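Local coordinates for protein purine phosphoribosyltransferase (Pyrococcus horikoshii, PDB 1VDM) that probably transfers a phosphoribosyl group from phosphoribosyl diphosphate to a purine base, at residues 19-24 against 129-134; 33-38 against 57-62. All blocks are in the same frame, centred on the assembly; numbering follows the deposited sequence.

Contact 1: 19-24 against 129-134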
ATOM      1  N   ALA G  19      -3.760 -29.955  18.982  1.00 41.06           N
ATOM      2  CA  ALA G  19      -5.095 -29.533  18.560  1.00 41.70           C
ATOM      3  C   ALA G  19      -5.871 -30.672  17.916  1.00 43.61           C
ATOM      4  O   ALA G  19      -6.992 -30.959  18.319  1.00 45.18           O
ATOM      5  CB  ALA G  19      -4.995 -28.370  17.589  1.00 41.22           C
ATOM      6  N   GLU G  20      -5.277 -31.322  16.921  1.00 45.76           N
ATOM      7  CA  GLU G  20      -5.954 -32.418  16.241  1.00 49.40           C
ATOM      8  C   GLU G  20      -6.428 -33.482  17.231  1.00 50.11           C
ATOM      9  O   GLU G  20      -7.517 -34.048  17.074  1.00 51.29           O
ATOM     10  CB  GLU G  20      -5.038 -33.049  15.182  1.00 52.37           C
ATOM     11  CG  GLU G  20      -5.751 -34.053  14.248  1.00 57.21           C
ATOM     12  CD  GLU G  20      -6.999 -33.467  13.560  1.00 60.68           C
ATOM     13  OE1 GLU G  20      -6.878 -32.420  12.882  1.00 63.24           O
ATOM     14  OE2 GLU G  20      -8.100 -34.052  13.697  1.00 60.03           O
ATOM     15  N   LYS G  21      -5.615 -33.742  18.255  1.00 50.05           N
ATOM     16  CA  LYS G  21      -5.949 -34.726  19.277  1.00 49.71           C
ATOM     17  C   LYS G  21      -7.019 -34.198  20.225  1.00 49.20           C
ATOM     18  O   LYS G  21      -7.912 -34.936  20.634  1.00 49.46           O
ATOM     19  CB  LYS G  21      -4.698 -35.114  20.072  1.00 49.91           C
ATOM     20  CG  LYS G  21      -4.265 -36.554  19.880  1.00 51.44           C
ATOM     21  CD  LYS G  21      -3.977 -36.861  18.420  1.00 54.00           C
ATOM     22  CE  LYS G  21      -3.749 -38.351  18.201  1.00 55.50           C
ATOM     23  NZ  LYS G  21      -3.446 -38.668  16.776  1.00 56.59           N
ATOM     24  N   LEU G  22      -6.929 -32.921  20.580  1.00 48.44           N
ATOM     25  CA  LEU G  22      -7.919 -32.332  21.475  1.00 48.89           C
ATOM     26  C   LEU G  22      -9.283 -32.212  20.789  1.00 50.51           C
ATOM     27  O   LEU G  22     -10.308 -32.071  21.456  1.00 49.45           O
ATOM     28  CB  LEU G  22      -7.457 -30.953  21.962  1.00 47.58           C
ATOM     29  CG  LEU G  22      -6.356 -30.902  23.029  1.00 47.74           C
ATOM     30  CD1 LEU G  22      -6.005 -29.451  23.359  1.00 43.73           C
ATOM     31  CD2 LEU G  22      -6.839 -31.630  24.274  1.00 45.59           C
ATOM     32  N   ARG G  23      -9.293 -32.268  19.458  1.00 52.51           N
ATOM     33  CA  ARG G  23     -10.543 -32.173  18.706  1.00 54.50           C
ATOM     34  C   ARG G  23     -11.442 -33.366  19.004  1.00 55.97           C
ATOM     35  O   ARG G  23     -12.666 -33.236  19.042  1.00 56.62           O
ATOM     36  CB  ARG G  23     -10.273 -32.087  17.198  1.00 54.37           C
ATOM     37  CG  ARG G  23      -9.732 -30.733  16.750  1.00 54.76           C
ATOM     38  CD  ARG G  23     -10.200 -30.349  15.351  1.00 54.21           C
ATOM     39  NE  ARG G  23      -9.831 -28.970  15.024  1.00 55.55           N
ATOM     40  CZ  ARG G  23      -8.615 -28.584  14.640  1.00 54.35           C
ATOM     41  NH1 ARG G  23      -7.630 -29.468  14.519  1.00 51.61           N
ATOM     42  NH2 ARG G  23      -8.381 -27.305  14.387  1.00 55.03           N
ATOM     43  N   GLU G  24     -10.828 -34.523  19.225  1.00 57.30           N
ATOM     44  CA  GLU G  24     -11.566 -35.741  19.539  1.00 58.99           C
ATOM     45  C   GLU G  24     -12.125 -35.676  20.965  1.00 58.75           C
ATOM     46  O   GLU G  24     -13.056 -36.404  21.310  1.00 58.92           O
ATOM     47  CB  GLU G  24     -10.647 -36.955  19.392  1.00 60.85           C
ATOM     48  CG  GLU G  24      -9.890 -36.992  18.066  1.00 64.87           C
ATOM     49  CD  GLU G  24      -8.924 -38.166  17.958  1.00 67.30           C
ATOM     50  OE1 GLU G  24      -8.034 -38.299  18.831  1.00 68.69           O
ATOM     51  OE2 GLU G  24      -9.049 -38.954  16.993  1.00 68.74           O
ATOM     52  N   PRO G 129       1.088 -35.865  31.329  1.00 45.47           N
ATOM     53  CA  PRO G 129       0.048 -35.197  30.539  1.00 46.12           C
ATOM     54  C   PRO G 129      -0.732 -36.204  29.698  1.00 45.45           C
ATOM     55  O   PRO G 129      -0.175 -37.199  29.232  1.00 44.88           O
ATOM     56  CB  PRO G 129       0.849 -34.216  29.675  1.00 45.33           C
ATOM     57  CG  PRO G 129       2.085 -33.954  30.508  1.00 44.75           C
ATOM     58  CD  PRO G 129       2.419 -35.336  30.988  1.00 46.23           C
ATOM     59  N   ASP G 130      -2.023 -35.963  29.515  1.00 45.06           N
ATOM     60  CA  ASP G 130      -2.809 -36.876  28.701  1.00 46.42           C
ATOM     61  C   ASP G 130      -2.357 -36.730  27.258  1.00 46.19           C
ATOM     62  O   ASP G 130      -2.443 -37.677  26.476  1.00 45.49           O
ATOM     63  CB  ASP G 130      -4.295 -36.578  28.852  1.00 47.17           C
ATOM     64  CG  ASP G 130      -4.760 -36.755  30.278  1.00 48.77           C
ATOM     65  OD1 ASP G 130      -4.823 -35.748  31.016  1.00 48.23           O
ATOM     66  OD2 ASP G 130      -5.035 -37.911  30.670  1.00 50.57           O
ATOM     67  N   TYR G 131      -1.848 -35.541  26.928  1.00 44.75           N
ATOM     68  CA  TYR G 131      -1.332 -35.244  25.594  1.00 43.39           C
ATOM     69  C   TYR G 131      -0.085 -34.363  25.692  1.00 42.21           C
ATOM     70  O   TYR G 131      -0.117 -33.318  26.333  1.00 43.03           O
ATOM     71  CB  TYR G 131      -2.373 -34.498  24.748  1.00 43.84           C
ATOM     72  CG  TYR G 131      -3.743 -35.124  24.699  1.00 44.38           C
ATOM     73  CD1 TYR G 131      -4.751 -34.701  25.558  1.00 45.95           C
ATOM     74  CD2 TYR G 131      -4.033 -36.141  23.792  1.00 46.52           C
ATOM     75  CE1 TYR G 131      -6.019 -35.275  25.518  1.00 46.89           C
ATOM     76  CE2 TYR G 131      -5.289 -36.719  23.743  1.00 47.39           C
ATOM     77  CZ  TYR G 131      -6.277 -36.282  24.608  1.00 48.85           C
ATOM     78  OH  TYR G 131      -7.522 -36.856  24.563  1.00 51.73           O
ATOM     79  N   TYR G 132       1.006 -34.775  25.055  1.00 40.58           N
ATOM     80  CA  TYR G 132       2.238 -33.988  25.062  1.00 40.41           C
ATOM     81  C   TYR G 132       3.078 -34.360  23.846  1.00 39.70           C
ATOM     82  O   TYR G 132       2.824 -35.379  23.214  1.00 40.18           O
ATOM     83  CB  TYR G 132       3.025 -34.197  26.376  1.00 42.09           C
ATOM     84  CG  TYR G 132       3.724 -35.535  26.541  1.00 44.40           C
ATOM     85  CD1 TYR G 132       4.934 -35.799  25.895  1.00 44.48           C
ATOM     86  CD2 TYR G 132       3.175 -36.536  27.347  1.00 43.71           C
ATOM     87  CE1 TYR G 132       5.580 -37.025  26.044  1.00 46.17           C
ATOM     88  CE2 TYR G 132       3.812 -37.767  27.504  1.00 45.63           C
ATOM     89  CZ  TYR G 132       5.012 -38.007  26.848  1.00 46.36           C
ATOM     90  OH  TYR G 132       5.631 -39.230  26.977  1.00 46.97           O
ATOM     91  N   VAL G 133       4.071 -33.538  23.516  1.00 37.75           N
ATOM     92  CA  VAL G 133       4.907 -33.790  22.345  1.00 35.93           C
ATOM     93  C   VAL G 133       6.376 -34.098  22.623  1.00 36.75           C
ATOM     94  O   VAL G 133       6.955 -35.004  22.016  1.00 35.10           O
ATOM     95  CB  VAL G 133       4.855 -32.585  21.376  1.00 35.73           C
ATOM     96  CG1 VAL G 133       5.765 -32.826  20.176  1.00 33.06           C
ATOM     97  CG2 VAL G 133       3.430 -32.348  20.930  1.00 33.40           C
ATOM     98  N   PHE G 134       6.986 -33.342  23.527  1.00 37.83           N
ATOM     99  CA  PHE G 134       8.397 -33.547  23.827  1.00 39.41           C
ATOM    100  C   PHE G 134       8.700 -34.208  25.169  1.00 40.84           C
ATOM    101  O   PHE G 134       8.075 -33.918  26.191  1.00 39.09           O
ATOM    102  CB  PHE G 134       9.149 -32.217  23.714  1.00 40.76           C
ATOM    103  CG  PHE G 134       8.985 -31.540  22.383  1.00 39.78           C
ATOM    104  CD1 PHE G 134       8.267 -30.349  22.277  1.00 39.60           C
ATOM    105  CD2 PHE G 134       9.549 -32.089  21.234  1.00 39.91           C
ATOM    106  CE1 PHE G 134       8.115 -29.717  21.042  1.00 40.22           C
ATOM    107  CE2 PHE G 134       9.403 -31.463  19.990  1.00 39.96           C
ATOM    108  CZ  PHE G 134       8.685 -30.278  19.895  1.00 38.74           C
TER
HETATM  109  O   HOH W   1      -8.230 -37.817  21.947  1.00 41.55           O
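The ring of Tyr131 is met obliquely by two side chains of helix 8-23, both from the same side of its plane: Leu22 by the CD1/CE1 half, Lys21 by the CD2/CE2 half. Leu22 CD2 lies 3.9 Å from Tyr131 CD1. Lys21 has its CB 3.9 Å from Tyr131 CD2 and its CG equally close. Both contacts are apolar. Lys21 bends at chi2 (59°), so its first two methylenes stay by the ring while the ammonium end leads away. Tyr131 has CG anti to its carbonyl carbon (chi1 -51°), and this sends the ring across to the helix. The phenol end is tied in by water. Water 1 lies 2.9 Å from Tyr131 OH and donates to Glu24 OE1 at 3.2 Å. This bridge spans two side chains that do not touch directly. No direct hydrogen bond joins the two segments.

The same tyrosine also packs on Leu18 of helix 8-23 and on Lys115 of strand 113-118. Glu151 of a second subunit packs on both Lys21 and Tyr131. Through backbone bonds from Tyr131 to Ile116 and Cys118, the loop before strand 134-135 lines up along strand 113-118, at the border of the main sheet, and the last turn of helix 8-23 rests against it.

Contact 2: 33-38 against 57-62; sequences VARGGL and DVKFYK
Asp57 OD1 takes two cationic partners, Lys59 from its own strand and Arg35 from the loop. The shorter bond comes from Lys59 NZ, 2.8 Å from Asp57 OD1, and reaches the oxygen from well above the carboxylate plane. Arg35 NH2 donates to the same Asp57 OD1 at 3.3 Å. That bond is weak and bent, 132° at the hydrogen, and the guanidinium and carboxylate planes are 74° apart. The two cations crowd round the shared oxygen, with Arg35 NH2 3.0 Å from Lys59 NZ. They are both donors and make no bond to each other. The carboxylate probably offsets part of their charge. Lys59 NZ also bonds to Thr74 OG1, which helps to fix its place.

The carboxylate of Asp57 turns to the loop because its CG stands opposite the backbone N about chi1 (-161°). Its other oxygen, OD2, rests 3.6 Å from Ala34 CB. The backbones come close here, and Ala34 bonds to Ile56, the residue before Asp57. Arg35 also packs on Ser45 of a neighbouring subunit.

The peptide bond between Ala34 and Arg35 is cis. Leu38 N then bonds to Arg35 O at 3.0 Å as helix 38-47 starts. A glycine-containing loop with a non-proline cis peptide after the first core strand is consistent with the pyrophosphate-binding loop of type I phosphoribosyltransferases.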
ATOM      1  N   VAL G  33      -2.011 -22.409  32.410  1.00 41.95           N
ATOM      2  CA  VAL G  33      -1.124 -22.215  33.550  1.00 43.39           C
ATOM      3  C   VAL G  33      -0.019 -21.203  33.235  1.00 44.07           C
ATOM      4  O   VAL G  33       0.779 -21.370  32.322  1.00 45.12           O
ATOM      5  CB  VAL G  33      -0.509 -23.569  33.907  1.00 42.68           C
ATOM      6  CG1 VAL G  33       0.329 -23.445  35.177  1.00 41.54           C
ATOM      7  CG2 VAL G  33      -1.606 -24.594  34.129  1.00 41.94           C
ATOM      8  N   ALA G  34      -0.018 -20.100  34.008  1.00 44.05           N
ATOM      9  CA  ALA G  34       0.986 -19.067  33.784  1.00 44.35           C
ATOM     10  C   ALA G  34       2.365 -19.500  34.288  1.00 44.50           C
ATOM     11  O   ALA G  34       2.507 -20.305  35.199  1.00 46.29           O
ATOM     12  CB  ALA G  34       0.539 -17.802  34.519  1.00 44.36           C
ATOM     13  N   ARG G  35       3.408 -18.963  33.628  1.00 46.02           N
ATOM     14  CA  ARG G  35       3.168 -18.040  32.524  1.00 46.50           C
ATOM     15  C   ARG G  35       3.366 -18.721  31.169  1.00 45.11           C
ATOM     16  O   ARG G  35       2.737 -18.391  30.172  1.00 45.34           O
ATOM     17  CB  ARG G  35       4.142 -16.869  32.662  1.00 49.42           C
ATOM     18  CG  ARG G  35       4.158 -16.289  34.076  1.00 53.04           C
ATOM     19  CD  ARG G  35       3.853 -14.787  34.084  1.00 57.70           C
ATOM     20  NE  ARG G  35       3.280 -14.384  35.371  1.00 61.62           N
ATOM     21  CZ  ARG G  35       4.119 -13.858  36.283  1.00 62.67           C
ATOM     22  NH1 ARG G  35       5.403 -13.721  36.001  1.00 63.85           N
ATOM     23  NH2 ARG G  35       3.642 -13.450  37.461  1.00 61.86           N
ATOM     24  N   GLY G  36       4.316 -19.674  31.146  1.00 42.69           N
ATOM     25  CA  GLY G  36       4.602 -20.373  29.899  1.00 40.34           C
ATOM     26  C   GLY G  36       3.350 -21.033  29.320  1.00 37.85           C
ATOM     27  O   GLY G  36       3.156 -21.129  28.115  1.00 37.51           O
ATOM     28  N   GLY G  37       2.499 -21.536  30.234  1.00 37.25           N
ATOM     29  CA  GLY G  37       1.275 -22.196  29.794  1.00 35.61           C
ATOM     30  C   GLY G  37       0.488 -21.327  28.809  1.00 34.89           C
ATOM     31  O   GLY G  37      -0.215 -21.816  27.935  1.00 34.72           O
ATOM     32  N   LEU G  38       0.442 -20.018  29.036  1.00 34.83           N
ATOM     33  CA  LEU G  38      -0.449 -19.161  28.269  1.00 36.11           C
ATOM     34  C   LEU G  38      -0.132 -19.100  26.769  1.00 37.80           C
ATOM     35  O   LEU G  38      -0.989 -18.717  25.976  1.00 39.45           O
ATOM     36  CB  LEU G  38      -0.474 -17.742  28.863  1.00 34.76           C
ATOM     37  CG  LEU G  38      -1.053 -17.606  30.281  1.00 33.92           C
ATOM     38  CD1 LEU G  38      -1.040 -16.146  30.719  1.00 30.63           C
ATOM     39  CD2 LEU G  38      -2.472 -18.156  30.320  1.00 33.29           C
ATOM     40  N   ASP G  57      -2.606 -18.663  37.899  1.00 51.64           N
ATOM     41  CA  ASP G  57      -1.182 -18.466  38.173  1.00 53.31           C
ATOM     42  C   ASP G  57      -0.871 -19.028  39.552  1.00 54.02           C
ATOM     43  O   ASP G  57      -1.430 -18.586  40.558  1.00 51.55           O
ATOM     44  CB  ASP G  57      -0.815 -16.974  38.126  1.00 54.17           C
ATOM     45  CG  ASP G  57       0.689 -16.734  37.941  1.00 55.97           C
ATOM     46  OD1 ASP G  57       1.084 -15.557  37.755  1.00 57.75           O
ATOM     47  OD2 ASP G  57       1.472 -17.713  37.975  1.00 54.60           O
ATOM     48  N   VAL G  58       0.010 -20.020  39.587  1.00 55.75           N
ATOM     49  CA  VAL G  58       0.408 -20.643  40.843  1.00 57.37           C
ATOM     50  C   VAL G  58       1.866 -20.301  41.120  1.00 58.77           C
ATOM     51  O   VAL G  58       2.721 -20.424  40.244  1.00 60.27           O
ATOM     52  CB  VAL G  58       0.242 -22.172  40.784  1.00 56.42           C
ATOM     53  CG1 VAL G  58       0.622 -22.784  42.117  1.00 57.76           C
ATOM     54  CG2 VAL G  58      -1.196 -22.523  40.436  1.00 55.01           C
ATOM     55  N   LYS G  59       2.146 -19.864  42.339  1.00 60.31           N
ATOM     56  CA  LYS G  59       3.512 -19.504  42.696  1.00 62.65           C
ATOM     57  C   LYS G  59       3.957 -20.203  43.982  1.00 63.26           C
ATOM     58  O   LYS G  59       3.154 -20.585  44.822  1.00 62.75           O
ATOM     59  CB  LYS G  59       3.576 -17.988  42.879  1.00 63.05           C
ATOM     60  CG  LYS G  59       4.552 -17.327  41.903  1.00 65.97           C
ATOM     61  CD  LYS G  59       4.117 -15.912  41.517  1.00 67.74           C
ATOM     62  CE  LYS G  59       3.655 -15.819  40.058  1.00 68.45           C
ATOM     63  NZ  LYS G  59       2.632 -14.784  39.931  1.00 71.72           N
ATOM     64  N   PHE G  60       5.265 -20.386  44.128  1.00 64.79           N
ATOM     65  CA  PHE G  60       5.758 -21.084  45.317  1.00 66.38           C
ATOM     66  C   PHE G  60       6.766 -20.248  46.126  1.00 68.38           C
ATOM     67  O   PHE G  60       7.678 -19.624  45.596  1.00 67.39           O
ATOM     68  CB  PHE G  60       6.412 -22.391  44.862  1.00 64.63           C
ATOM     69  CG  PHE G  60       5.364 -23.346  44.377  1.00 64.27           C
ATOM     70  CD1 PHE G  60       5.046 -23.386  43.025  1.00 63.89           C
ATOM     71  CD2 PHE G  60       4.741 -24.203  45.269  1.00 63.56           C
ATOM     72  CE1 PHE G  60       4.100 -24.291  42.566  1.00 62.30           C
ATOM     73  CE2 PHE G  60       3.794 -25.110  44.801  1.00 62.78           C
ATOM     74  CZ  PHE G  60       3.471 -25.158  43.450  1.00 62.05           C
ATOM     75  N   TYR G  61       6.535 -20.216  47.460  1.00 72.12           N
ATOM     76  CA  TYR G  61       7.471 -19.612  48.398  1.00 74.84           C
ATOM     77  C   TYR G  61       7.950 -20.630  49.437  1.00 75.94           C
ATOM     78  O   TYR G  61       7.396 -21.710  49.599  1.00 75.43           O
ATOM     79  CB  TYR G  61       6.768 -18.435  49.076  1.00 76.77           C
ATOM     80  CG  TYR G  61       6.178 -17.533  48.046  1.00 79.28           C
ATOM     81  CD1 TYR G  61       4.854 -17.118  48.163  1.00 80.38           C
ATOM     82  CD2 TYR G  61       6.955 -17.061  46.985  1.00 79.92           C
ATOM     83  CE1 TYR G  61       4.316 -16.227  47.245  1.00 80.71           C
ATOM     84  CE2 TYR G  61       6.414 -16.179  46.062  1.00 80.25           C
ATOM     85  CZ  TYR G  61       5.102 -15.762  46.189  1.00 80.90           C
ATOM     86  OH  TYR G  61       4.573 -14.844  45.302  1.00 81.26           O
ATOM     87  N   LYS G  62       9.048 -20.270  50.125  1.00 77.94           N
ATOM     88  CA  LYS G  62       9.662 -21.222  51.043  1.00 80.80           C
ATOM     89  C   LYS G  62       8.818 -21.437  52.303  1.00 81.71           C
ATOM     90  O   LYS G  62       8.808 -22.501  52.908  1.00 81.58           O
ATOM     91  CB  LYS G  62      11.052 -20.707  51.416  1.00 81.30           C
ATOM     92  CG  LYS G  62      12.099 -21.060  50.358  1.00 82.41           C
ATOM     93  CD  LYS G  62      13.003 -22.211  50.801  1.00 82.92           C
ATOM     94  CE  LYS G  62      14.070 -21.764  51.807  1.00 83.16           C
ATOM     95  NZ  LYS G  62      14.521 -22.913  52.590  1.00 82.86           N
TER

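How the contacts relate
Contact 2 is nested inside the long loop that contact 1 closes: the chain runs 19-24, 33-38, 57-62, then 129-134. The two centres are 21 Å apart, on opposite sides of the chain's centre. The nearest atoms are about 11 Å apart, so the contacts do not touch. Both relate to the same five-stranded sheet. Contact 2 joins the loop after strand 29-33 to the neighbouring strand 53-61. Contact 1 lies by strand 113-118, an outermost strand of the sheet within this chain; 129-134 bonds to that strand, and helix 8-23 packs on 129-134. Contact 2 thus belongs to the probable substrate-binding end, while contact 1 is packing that joins early and late parts of the chain.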